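Local coordinates for oxidoreductase protein (Agrobacterium radiobacter, PDB 5UI9) that binds NAD+ and a small branched hydroxy acid in a Gfo/Idh/MocA-type fold and probably catalyses an NAD-dependent oxidation or reduction of a hydroxylated substrate, at residues F127-P132 against E311-G316; A138-G143 against R188-D193; F159-G164 against E239-T244; S163-L168 against I176-I181. All coordinates share one frame; numbering follows the deposited sequence.

Contact 1 (F127-P132 against E311-G316); sequences FRWQTP and ETSTSG
The guanidinium of R128 has the methyl CG2 of T314 over one face, 3.4 Å above its plane and offset toward the rim, with the hydroxyl of S313 at its edge. NH1 donates to S313 OG at 2.9 Å; the bond is bent, with an N-H...O angle of 135°, and the oxygen sits 21° out of the guanidinium plane. The indole of W129 meets the loop obliquely, its CZ2 lying 3.8 Å from S313 CB, while H301 of helix 289-308 packs on the same ring. A kink at chi3 (72°) turns the R128 group across the loop, where T314 approaches from the opposite direction. Water extends the polar contact: it accepts from W129 NE1 at 3.0 Å and donates to T314 OG1 at 2.7 Å. That hydroxyl is also hydrogen-bonded to the carbonyl of V123 on strand 121-124, whereas R128 NE forms a salt bridge with D185 of helix 175-191. S315, the N-cap of helix 316-335, gives its hydroxyl to the anti lone pair of E311 OE2. The contact thus ties the turn that leads into helix 131-141 to the loop before helix 316-335. Its buried arginine, with a carboxylate, a serine hydroxyl and a methyl around one flat group, is probably kept charged and restrained in rotation.

Contact 2 (A138-G143 against R188-D193); sequences AVLESG and RFILGD
L140 pushes its CD2 methyl against I190, meeting both the carbonyl oxygen (CD2 to I190 O, 3.5 Å) and the branch methyl (CD2 to I190 CG2, 3.6 Å). The same leucine methyl reaches L191 more loosely, 4.3 Å from its CD2. With CG anti to the backbone N (chi1 -176°), L140 extends from helix 131-141 toward the last turn of helix 175-191. I190 presents CG2, the branch that is itself anti to its backbone N, and the two side chains cross obliquely. Strand 148-156 closes the apolar cluster: P148 touches L140 and L191, and F153 touches I190 and L191.

Both helices stop here at a glycine of positive phi. G143 ends the first in a Schellman motif, and the S142 hydroxyl turns back to the V139 carbonyl, OG to O 2.6 Å. G192 ends the second, after which the chain bends so that D193 lies beside R188. The arginine grips one oxygen side-on with two nitrogens, NE to D193 OD1 at 2.9 Å and NH2 to the same OD1 at 2.8 Å, both near the guanidinium plane. R188 NH2 also forms a salt bridge with D318 of helix 316-335. The chemistry is therefore divided: between 138-143 and 188-193 there is van der Waals packing with no hydrogen bond, carried by one leucine methyl, and a polar tie between the helices comes from K137, bonded to the F189 carbonyl and cation-pi to its ring. The R188 pair with D193 pins the chain leaving the second helix and probably stabilises the arginine as a cation.

Contact 3 (F159-G164 against E239-T244); sequences FDVFSG and EPFPET
F159 stacks on F241. Its CB lies 3.7 Å from F241 CB, its CG the same distance from F241 CG; CD2, over the centre of the F241 face, is 3.8 Å from F241 CD2, and CE2 comes to 3.8 Å from F241 CE1, so the overlap runs along the CD2-CE2 side. The rings are face to face, centroids 4.1 Å apart and planes at 13°. In both residues CG is anti to the backbone N (chi1 -177° and 179°), which sends both rings out alongside each other. P242 CB, after a cis peptide bond, covers the opposite face of F241. V161 CG1 adds an oblique contact, 4.0 Å from F241 CE2. Beside the stack E239 folds back at chi2, and its OE2 accepts from F241 N at 2.9 Å and from S157 OG, which probably steadies the backbone from 239 to 241. D160 caps the short, weakly bonded helix 161-164, its OD1 taking a weak bond from S163 N. The stack joins the approach to that helix with the loop between strands 225-231 and 245-250, and lies against strand 148-156 through F155, with W288 meeting F241 edge-to-face and the V161 side chain about 4 Å from the bound hydroxy acid (nearest atoms).

Contact 4 (S163-L168 against I176-I181); sequences SGQPYL and IEDLGI. With 8A1 ((2S)-2,3-dihydroxy-2-methylpropanoic acid), chain D; NAD (nicotinamide-adenine-dinucleotide), chain C.
D178 and Q165 meet through the bound hydroxy acid, their nearest direct approach being 4.2 Å between Q165 NE2 and D178 OD1. The ligand spends both hydroxyls on the aspartate, O2 donating to D178 OD1 at 2.7 Å and O1 to D178 OD2 at 2.6 Å. Ligand O2 is held a second time, from Q165 NE2 at 3.0 Å, in a nearly straight bond of 167°. The other side of the glutamine amide, OE1, lies 3.4 Å from the ligand methyl C3. K98, H182 and Y232 hydrogen-bond the acid as well, and K98 also forms a salt bridge with D178 OD1.

Behind this first shell, L168 packs CD2 against the carboxylate, 3.5 Å from D178 CG, the two side chains crossing at about a right angle. Q165 NE2 also bonds Y167 OH at 3.1 Å, and this phenol donates to the NAD phosphate oxygen O1N at 2.7 Å, with O1N at the ring edge. Y167 has its CG between the backbone N and the carbonyl carbon (chi1 57°), which turns the ring back beneath the Q165 carbonyl. D178 projects from a wider pi-type turn at 176-180 of helix 175-191.

One glutamine NH2 group thus links ligand and cofactor-binding tyrosine, which probably couples the positions of the bound acid and NAD through a short polar chain. Each of the two neighbouring hydroxyls bonds one oxygen of the same carboxylate, an arrangement consistent with selection for a vicinal diol.

Contacts 2 and 4 are buried and both use helix 175-191, but on opposite sides of the chain's centre: at its end apolar methyls join helices, while earlier along it an aspartate faces the ligand. Contacts 1 and 3 are partly buried. Contact 1, nearest the chain's centre, is polar and water-bridged; it shares helix 131-141 with contact 2, and R128 packs on F189 there while lying close to R188. Contact 3 is aromatic and shares S163 and G164 with contact 4, whose L168 rests on V161 and F162. F127 of contact 1 lines the same ligand pocket as Q165 and D178, and touches L179 and T244.

Contact 1 (F127-P132 against E311-G316)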
# COMPACT_ATOMS: atom_id res chain seq x y z
N PHE A 127 -17.22 3.86 11.16
CA PHE A 127 -16.68 3.59 9.81
C PHE A 127 -16.98 2.16 9.35
O PHE A 127 -17.43 1.97 8.23
CB PHE A 127 -15.19 3.91 9.71
CG PHE A 127 -14.90 5.31 9.25
CD1 PHE A 127 -15.45 6.39 9.91
CD2 PHE A 127 -14.07 5.55 8.15
CE1 PHE A 127 -15.20 7.69 9.49
CE2 PHE A 127 -13.80 6.84 7.74
CZ PHE A 127 -14.37 7.91 8.39
N ARG A 128 -16.79 1.18 10.24
CA ARG A 128 -17.17 -0.21 9.93
C ARG A 128 -18.67 -0.40 9.65
O ARG A 128 -19.07 -1.39 9.04
CB ARG A 128 -16.71 -1.17 11.03
CG ARG A 128 -17.48 -1.05 12.35
CD ARG A 128 -17.34 -2.31 13.19
NE ARG A 128 -16.00 -2.45 13.75
CZ ARG A 128 -15.62 -3.43 14.57
NH1 ARG A 128 -16.47 -4.38 14.95
NH2 ARG A 128 -14.38 -3.44 15.04
N TRP A 129 -19.49 0.54 10.12
CA TRP A 129 -20.94 0.54 9.87
C TRP A 129 -21.38 1.23 8.56
O TRP A 129 -22.57 1.26 8.26
CB TRP A 129 -21.69 1.14 11.08
CG TRP A 129 -21.71 0.22 12.24
CD1 TRP A 129 -20.89 0.26 13.34
CD2 TRP A 129 -22.56 -0.91 12.41
NE1 TRP A 129 -21.20 -0.78 14.18
CE2 TRP A 129 -22.22 -1.52 13.64
CE3 TRP A 129 -23.59 -1.48 11.64
CZ2 TRP A 129 -22.87 -2.66 14.12
CZ3 TRP A 129 -24.24 -2.62 12.12
CH2 TRP A 129 -23.88 -3.19 13.35
N GLN A 130 -20.42 1.75 7.78
CA GLN A 130 -20.71 2.28 6.45
C GLN A 130 -21.12 1.13 5.52
O GLN A 130 -20.54 0.04 5.57
CB GLN A 130 -19.48 2.98 5.86
CG GLN A 130 -19.05 4.27 6.56
CD GLN A 130 -17.68 4.78 6.12
OE1 GLN A 130 -17.13 5.72 6.72
NE2 GLN A 130 -17.11 4.16 5.08
N THR A 131 -22.11 1.38 4.67
CA THR A 131 -22.60 0.37 3.72
C THR A 131 -21.49 -0.32 2.89
O THR A 131 -21.46 -1.54 2.82
CB THR A 131 -23.69 0.97 2.81
OG1 THR A 131 -24.76 1.45 3.63
CG2 THR A 131 -24.24 -0.06 1.81
N PRO A 132 -20.57 0.45 2.27
CA PRO A 132 -19.52 -0.23 1.49
C PRO A 132 -18.60 -1.14 2.31
O PRO A 132 -18.16 -2.17 1.80
CB PRO A 132 -18.72 0.94 0.87
CG PRO A 132 -19.09 2.13 1.68
CD PRO A 132 -20.51 1.91 2.10
N GLU A 311 -24.25 -7.78 23.49
CA GLU A 311 -23.06 -6.94 23.47
C GLU A 311 -22.99 -6.23 22.11
O GLU A 311 -23.47 -6.77 21.11
CB GLU A 311 -21.81 -7.81 23.69
CG GLU A 311 -20.53 -7.04 24.03
CD GLU A 311 -19.26 -7.88 23.82
OE1 GLU A 311 -19.32 -9.12 23.95
OE2 GLU A 311 -18.20 -7.28 23.52
N THR A 312 -22.41 -5.04 22.08
CA THR A 312 -22.26 -4.28 20.83
C THR A 312 -20.99 -4.69 20.07
O THR A 312 -20.07 -5.28 20.63
CB THR A 312 -22.26 -2.75 21.07
OG1 THR A 312 -21.23 -2.39 22.00
CG2 THR A 312 -23.63 -2.30 21.61
N SER A 313 -20.96 -4.33 18.79
CA SER A 313 -19.89 -4.71 17.86
C SER A 313 -18.61 -3.95 18.20
O SER A 313 -17.53 -4.55 18.22
CB SER A 313 -20.34 -4.43 16.41
OG SER A 313 -19.31 -4.70 15.47
N THR A 314 -18.73 -2.65 18.45
CA THR A 314 -17.60 -1.83 18.89
C THR A 314 -17.72 -1.50 20.38
O THR A 314 -17.64 -0.34 20.79
CB THR A 314 -17.47 -0.56 18.04
OG1 THR A 314 -18.67 0.21 18.13
CG2 THR A 314 -17.19 -0.92 16.58
N SER A 315 -17.90 -2.54 21.18
CA SER A 315 -17.96 -2.40 22.62
C SER A 315 -16.63 -1.84 23.10
O SER A 315 -15.62 -1.95 22.39
CB SER A 315 -18.23 -3.76 23.29
OG SER A 315 -17.14 -4.64 23.09
N GLY A 316 -16.63 -1.23 24.28
CA GLY A 316 -15.41 -0.71 24.88
C GLY A 316 -14.29 -1.74 24.86
O GLY A 316 -13.15 -1.42 24.48
O HOH W 1 -21.00 -0.86 17.21

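Contact 2 (A138-G143 against R188-D193)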
# COMPACT_ATOMS: atom_id res chain seq x y z
N ALA A 138 -19.36 -8.74 4.17
CA ALA A 138 -20.33 -9.76 3.76
C ALA A 138 -19.79 -10.63 2.63
O ALA A 138 -19.97 -11.84 2.65
CB ALA A 138 -21.66 -9.12 3.36
N VAL A 139 -19.12 -10.02 1.65
CA VAL A 139 -18.49 -10.77 0.56
C VAL A 139 -17.43 -11.75 1.10
O VAL A 139 -17.41 -12.91 0.70
CB VAL A 139 -17.85 -9.84 -0.50
CG1 VAL A 139 -17.02 -10.65 -1.50
CG2 VAL A 139 -18.91 -9.04 -1.25
N LEU A 140 -16.56 -11.27 1.97
CA LEU A 140 -15.45 -12.07 2.48
C LEU A 140 -15.93 -13.22 3.37
O LEU A 140 -15.44 -14.34 3.25
CB LEU A 140 -14.46 -11.17 3.23
CG LEU A 140 -13.17 -11.80 3.76
CD1 LEU A 140 -12.34 -12.42 2.65
CD2 LEU A 140 -12.36 -10.72 4.47
N GLU A 141 -16.91 -12.92 4.23
CA GLU A 141 -17.55 -13.94 5.08
C GLU A 141 -18.28 -15.02 4.26
O GLU A 141 -18.33 -16.18 4.68
CB GLU A 141 -18.55 -13.28 6.06
CG GLU A 141 -17.92 -12.37 7.11
CD GLU A 141 -18.13 -12.84 8.55
OE1 GLU A 141 -18.91 -12.20 9.28
OE2 GLU A 141 -17.50 -13.85 8.94
N SER A 142 -18.82 -14.66 3.10
CA SER A 142 -19.50 -15.63 2.22
C SER A 142 -18.59 -16.73 1.65
O SER A 142 -19.10 -17.76 1.21
CB SER A 142 -20.21 -14.92 1.04
OG SER A 142 -19.30 -14.59 0.00
N GLY A 143 -17.28 -16.51 1.65
CA GLY A 143 -16.31 -17.46 1.10
C GLY A 143 -16.00 -17.22 -0.37
O GLY A 143 -15.23 -17.98 -0.96
N ARG A 188 -9.06 -4.46 11.26
CA ARG A 188 -9.45 -5.50 12.24
C ARG A 188 -10.77 -6.17 11.90
O ARG A 188 -10.89 -7.39 11.95
CB ARG A 188 -9.60 -4.90 13.64
CG ARG A 188 -8.31 -4.61 14.36
CD ARG A 188 -8.58 -4.26 15.81
NE ARG A 188 -9.33 -5.32 16.50
CZ ARG A 188 -10.56 -5.21 17.02
NH1 ARG A 188 -11.25 -4.07 17.02
NH2 ARG A 188 -11.10 -6.29 17.58
N PHE A 189 -11.77 -5.34 11.61
CA PHE A 189 -13.11 -5.80 11.25
C PHE A 189 -13.07 -6.79 10.08
O PHE A 189 -13.74 -7.82 10.12
CB PHE A 189 -13.97 -4.58 10.92
CG PHE A 189 -15.40 -4.89 10.56
CD1 PHE A 189 -16.22 -5.59 11.44
CD2 PHE A 189 -15.93 -4.45 9.35
CE1 PHE A 189 -17.54 -5.87 11.11
CE2 PHE A 189 -17.25 -4.72 9.01
CZ PHE A 189 -18.06 -5.43 9.90
N ILE A 190 -12.28 -6.48 9.05
CA ILE A 190 -12.17 -7.31 7.85
C ILE A 190 -11.22 -8.50 8.02
O ILE A 190 -11.59 -9.62 7.68
CB ILE A 190 -11.75 -6.46 6.62
CG1 ILE A 190 -12.76 -5.32 6.38
CG2 ILE A 190 -11.62 -7.32 5.38
CD1 ILE A 190 -14.22 -5.73 6.39
N LEU A 191 -10.00 -8.26 8.51
CA LEU A 191 -8.96 -9.31 8.54
C LEU A 191 -8.58 -9.81 9.94
O LEU A 191 -7.61 -10.58 10.08
CB LEU A 191 -7.70 -8.82 7.81
CG LEU A 191 -7.86 -8.49 6.33
CD1 LEU A 191 -6.54 -7.97 5.78
CD2 LEU A 191 -8.31 -9.71 5.54
N GLY A 192 -9.34 -9.41 10.96
CA GLY A 192 -9.10 -9.86 12.34
C GLY A 192 -7.99 -9.12 13.07
O GLY A 192 -7.27 -8.28 12.50
N ASP A 193 -7.84 -9.47 14.35
CA ASP A 193 -6.92 -8.80 15.27
C ASP A 193 -5.47 -8.93 14.82
O ASP A 193 -5.11 -9.87 14.09
CB ASP A 193 -7.07 -9.33 16.71
CG ASP A 193 -8.48 -9.12 17.28
OD1 ASP A 193 -9.18 -8.18 16.86
OD2 ASP A 193 -8.87 -9.91 18.17

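Contact 3 (F159-G164 against E239-T244)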
# COMPACT_ATOMS: atom_id res chain seq x y z
N PHE A 159 -9.42 16.98 1.83
CA PHE A 159 -10.63 17.66 2.31
C PHE A 159 -10.29 18.55 3.51
O PHE A 159 -9.50 18.16 4.37
CB PHE A 159 -11.69 16.63 2.71
CG PHE A 159 -13.00 17.23 3.16
CD1 PHE A 159 -13.87 17.81 2.24
CD2 PHE A 159 -13.38 17.20 4.50
CE1 PHE A 159 -15.08 18.37 2.65
CE2 PHE A 159 -14.58 17.75 4.92
CZ PHE A 159 -15.43 18.33 3.99
N ASP A 160 -10.90 19.73 3.56
CA ASP A 160 -10.70 20.68 4.65
C ASP A 160 -11.56 20.26 5.87
O ASP A 160 -12.59 20.88 6.15
CB ASP A 160 -11.02 22.10 4.16
CG ASP A 160 -10.76 23.18 5.22
OD1 ASP A 160 -10.13 22.91 6.26
OD2 ASP A 160 -11.22 24.32 4.99
N VAL A 161 -11.10 19.23 6.58
CA VAL A 161 -11.70 18.82 7.87
C VAL A 161 -11.50 19.85 8.97
O VAL A 161 -12.22 19.81 9.97
CB VAL A 161 -11.12 17.49 8.44
CG1 VAL A 161 -11.73 16.29 7.75
CG2 VAL A 161 -9.58 17.46 8.40
N PHE A 162 -10.52 20.73 8.80
CA PHE A 162 -10.16 21.72 9.82
C PHE A 162 -11.20 22.83 9.98
O PHE A 162 -11.27 23.44 11.05
CB PHE A 162 -8.78 22.32 9.50
CG PHE A 162 -7.72 21.29 9.23
CD1 PHE A 162 -7.21 20.50 10.26
CD2 PHE A 162 -7.24 21.08 7.94
CE1 PHE A 162 -6.25 19.54 10.01
CE2 PHE A 162 -6.28 20.11 7.69
CZ PHE A 162 -5.78 19.34 8.73
N SER A 163 -12.01 23.09 8.95
CA SER A 163 -13.11 24.08 9.05
C SER A 163 -14.10 23.70 10.14
O SER A 163 -14.32 24.47 11.08
CB SER A 163 -13.87 24.23 7.73
OG SER A 163 -13.15 25.04 6.83
N GLY A 164 -14.69 22.52 10.01
CA GLY A 164 -15.66 22.02 10.98
C GLY A 164 -15.06 21.57 12.30
O GLY A 164 -15.73 21.62 13.34
N GLU A 239 -12.08 14.75 -5.23
CA GLU A 239 -11.92 14.59 -3.78
C GLU A 239 -12.69 13.35 -3.30
O GLU A 239 -13.92 13.35 -3.35
CB GLU A 239 -12.40 15.85 -3.04
CG GLU A 239 -12.37 15.79 -1.52
CD GLU A 239 -11.06 15.24 -0.97
OE1 GLU A 239 -10.00 15.82 -1.27
OE2 GLU A 239 -11.11 14.22 -0.24
N PRO A 240 -11.98 12.31 -2.82
CA PRO A 240 -12.70 11.10 -2.40
C PRO A 240 -13.36 11.11 -1.01
O PRO A 240 -14.02 10.12 -0.68
CB PRO A 240 -11.60 10.03 -2.44
CG PRO A 240 -10.39 10.78 -2.06
CD PRO A 240 -10.52 12.11 -2.73
N PHE A 241 -13.17 12.16 -0.20
CA PHE A 241 -13.69 12.18 1.18
C PHE A 241 -15.19 11.81 1.22
O PHE A 241 -15.95 12.37 0.42
CB PHE A 241 -13.47 13.57 1.82
CG PHE A 241 -14.01 13.70 3.23
CD1 PHE A 241 -15.33 14.09 3.46
CD2 PHE A 241 -13.19 13.45 4.33
CE1 PHE A 241 -15.82 14.21 4.76
CE2 PHE A 241 -13.68 13.56 5.62
CZ PHE A 241 -15.00 13.95 5.84
N PRO A 242 -15.64 10.90 2.10
CA PRO A 242 -14.86 10.21 3.13
C PRO A 242 -14.73 8.71 2.83
O PRO A 242 -14.94 7.86 3.72
CB PRO A 242 -15.73 10.42 4.36
CG PRO A 242 -17.12 10.29 3.81
CD PRO A 242 -17.08 10.75 2.37
N GLU A 243 -14.40 8.38 1.59
CA GLU A 243 -14.33 7.00 1.16
C GLU A 243 -13.01 6.35 1.55
O GLU A 243 -11.94 6.93 1.33
CB GLU A 243 -14.47 6.90 -0.36
CG GLU A 243 -15.80 7.38 -0.90
CD GLU A 243 -15.77 7.57 -2.40
OE1 GLU A 243 -16.19 8.64 -2.88
OE2 GLU A 243 -15.29 6.66 -3.10
N THR A 244 -13.11 5.15 2.11
CA THR A 244 -11.97 4.27 2.33
C THR A 244 -11.92 3.24 1.20
O THR A 244 -12.89 2.50 0.98
CB THR A 244 -12.08 3.55 3.69
OG1 THR A 244 -12.17 4.51 4.75
CG2 THR A 244 -10.87 2.63 3.93

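Contact 4 (S163-L168 against I176-I181)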
# COMPACT_ATOMS: atom_id res chain seq x y z
N SER A 163 -12.01 23.09 8.95
CA SER A 163 -13.11 24.08 9.05
C SER A 163 -14.10 23.70 10.14
O SER A 163 -14.32 24.47 11.08
CB SER A 163 -13.87 24.23 7.73
OG SER A 163 -13.15 25.04 6.83
N GLY A 164 -14.69 22.52 10.01
CA GLY A 164 -15.66 22.02 10.98
C GLY A 164 -15.06 21.57 12.30
O GLY A 164 -15.73 21.62 13.34
N GLN A 165 -13.79 21.15 12.27
CA GLN A 165 -13.10 20.57 13.43
C GLN A 165 -11.72 21.24 13.63
O GLN A 165 -10.69 20.58 13.45
CB GLN A 165 -12.97 19.05 13.24
CG GLN A 165 -14.32 18.32 13.17
CD GLN A 165 -14.23 16.92 12.62
OE1 GLN A 165 -14.77 16.63 11.54
NE2 GLN A 165 -13.56 16.02 13.35
N PRO A 166 -11.69 22.54 14.00
CA PRO A 166 -10.44 23.34 14.11
C PRO A 166 -9.34 22.78 15.04
O PRO A 166 -8.15 22.98 14.78
CB PRO A 166 -10.91 24.71 14.64
CG PRO A 166 -12.40 24.71 14.55
CD PRO A 166 -12.86 23.29 14.51
N TYR A 167 -9.75 22.12 16.12
CA TYR A 167 -8.83 21.40 17.04
C TYR A 167 -7.86 20.42 16.36
O TYR A 167 -6.76 20.19 16.87
CB TYR A 167 -9.62 20.68 18.16
CG TYR A 167 -10.66 19.70 17.66
CD1 TYR A 167 -10.32 18.38 17.35
CD2 TYR A 167 -11.99 20.09 17.50
CE1 TYR A 167 -11.27 17.48 16.89
CE2 TYR A 167 -12.95 19.20 17.04
CZ TYR A 167 -12.59 17.90 16.74
OH TYR A 167 -13.54 17.03 16.27
N LEU A 168 -8.27 19.84 15.23
CA LEU A 168 -7.43 18.93 14.45
C LEU A 168 -6.10 19.56 13.98
O LEU A 168 -5.10 18.85 13.83
CB LEU A 168 -8.20 18.38 13.24
CG LEU A 168 -9.42 17.49 13.53
CD1 LEU A 168 -10.10 17.07 12.23
CD2 LEU A 168 -9.05 16.27 14.38
N ILE A 176 -3.50 9.73 12.87
CA ILE A 176 -3.70 8.36 13.37
C ILE A 176 -4.80 8.33 14.44
O ILE A 176 -5.71 7.49 14.39
CB ILE A 176 -2.40 7.69 13.90
CG1 ILE A 176 -1.29 7.72 12.85
CG2 ILE A 176 -2.69 6.24 14.31
CD1 ILE A 176 0.01 7.07 13.29
N GLU A 177 -4.70 9.25 15.40
CA GLU A 177 -5.71 9.43 16.45
C GLU A 177 -7.09 9.81 15.91
O GLU A 177 -8.10 9.31 16.39
CB GLU A 177 -5.24 10.50 17.44
CG GLU A 177 -6.17 10.74 18.62
CD GLU A 177 -5.72 11.86 19.55
OE1 GLU A 177 -6.48 12.16 20.49
OE2 GLU A 177 -4.64 12.45 19.34
N ASP A 178 -7.14 10.69 14.92
CA ASP A 178 -8.41 11.19 14.40
C ASP A 178 -9.07 10.25 13.39
O ASP A 178 -10.27 10.00 13.45
CB ASP A 178 -8.22 12.56 13.75
CG ASP A 178 -9.50 13.06 13.09
OD1 ASP A 178 -10.55 13.06 13.77
OD2 ASP A 178 -9.45 13.43 11.90
N LEU A 179 -8.26 9.77 12.44
CA LEU A 179 -8.77 9.12 11.24
C LEU A 179 -8.26 7.69 11.10
O LEU A 179 -9.06 6.77 10.82
CB LEU A 179 -8.41 9.98 10.02
CG LEU A 179 -8.76 9.53 8.60
CD1 LEU A 179 -7.75 8.53 8.06
CD2 LEU A 179 -10.19 8.99 8.51
N GLY A 180 -6.95 7.49 11.28
CA GLY A 180 -6.33 6.16 11.29
C GLY A 180 -7.01 5.20 12.24
O GLY A 180 -7.10 4.00 11.97
N ILE A 181 -7.49 5.73 13.36
CA ILE A 181 -8.29 4.97 14.31
C ILE A 181 -9.46 4.24 13.62
O ILE A 181 -9.73 3.08 13.93
CB ILE A 181 -8.76 5.88 15.47
CG1 ILE A 181 -9.22 5.07 16.68
CG2 ILE A 181 -9.83 6.87 15.03
CD1 ILE A 181 -9.18 5.88 17.97
OXT 8A1 D . -15.04 11.07 10.76
C 8A1 D . -14.14 11.41 11.57
O 8A1 D . -13.96 10.81 12.65
CA 8A1 D . -13.23 12.56 11.22
CB 8A1 D . -11.99 11.95 10.57
O1 8A1 D . -11.13 12.95 10.02
O2 8A1 D . -12.87 13.27 12.41
C3 8A1 D . -13.95 13.54 10.29
PA NAD C . -16.68 20.03 19.07
O1A NAD C . -15.59 20.78 19.82
O2A NAD C . -17.35 20.65 17.89
O5B NAD C . -17.81 19.61 20.12
C5B NAD C . -17.52 19.24 21.47
C4B NAD C . -18.59 19.87 22.34
O4B NAD C . -18.52 19.29 23.64
C3B NAD C . -18.40 21.37 22.52
O3B NAD C . -19.64 22.04 22.23
C2B NAD C . -17.97 21.56 23.97
O2B NAD C . -18.50 22.76 24.53
C1B NAD C . -18.55 20.32 24.63
N9A NAD C . -17.84 19.79 25.82
C8A NAD C . -16.53 19.51 25.95
N7A NAD C . -16.28 19.00 27.19
C5A NAD C . -17.45 18.93 27.85
C6A NAD C . -17.92 18.49 29.20
N6A NAD C . -17.05 18.00 30.12
N1A NAD C . -19.24 18.59 29.47
C2A NAD C . -20.13 19.08 28.59
N3A NAD C . -19.77 19.49 27.35
C4A NAD C . -18.48 19.44 26.94
O3 NAD C . -16.09 18.59 18.66
PN NAD C . -16.65 17.71 17.42
O1N NAD C . -16.00 18.15 16.14
O2N NAD C . -18.16 17.65 17.50
O5D NAD C . -16.01 16.30 17.82
C5D NAD C . -16.38 15.67 19.03
C4D NAD C . -15.90 14.23 18.98
O4D NAD C . -16.53 13.58 17.87
C3D NAD C . -14.40 14.13 18.78
O3D NAD C . -13.84 13.20 19.72
C2D NAD C . -14.23 13.66 17.35
O2D NAD C . -13.11 12.79 17.18
C1D NAD C . -15.54 12.93 17.08
N1N NAD C . -15.97 12.87 15.67
C2N NAD C . -16.39 11.68 15.21
C3N NAD C . -16.82 11.50 13.90
C7N NAD C . -17.27 10.12 13.48
O7N NAD C . -17.84 9.41 14.30
N7N NAD C . -17.05 9.70 12.23
C4N NAD C . -16.81 12.59 13.04
C5N NAD C . -16.37 13.83 13.53
C6N NAD C . -15.96 13.95 14.85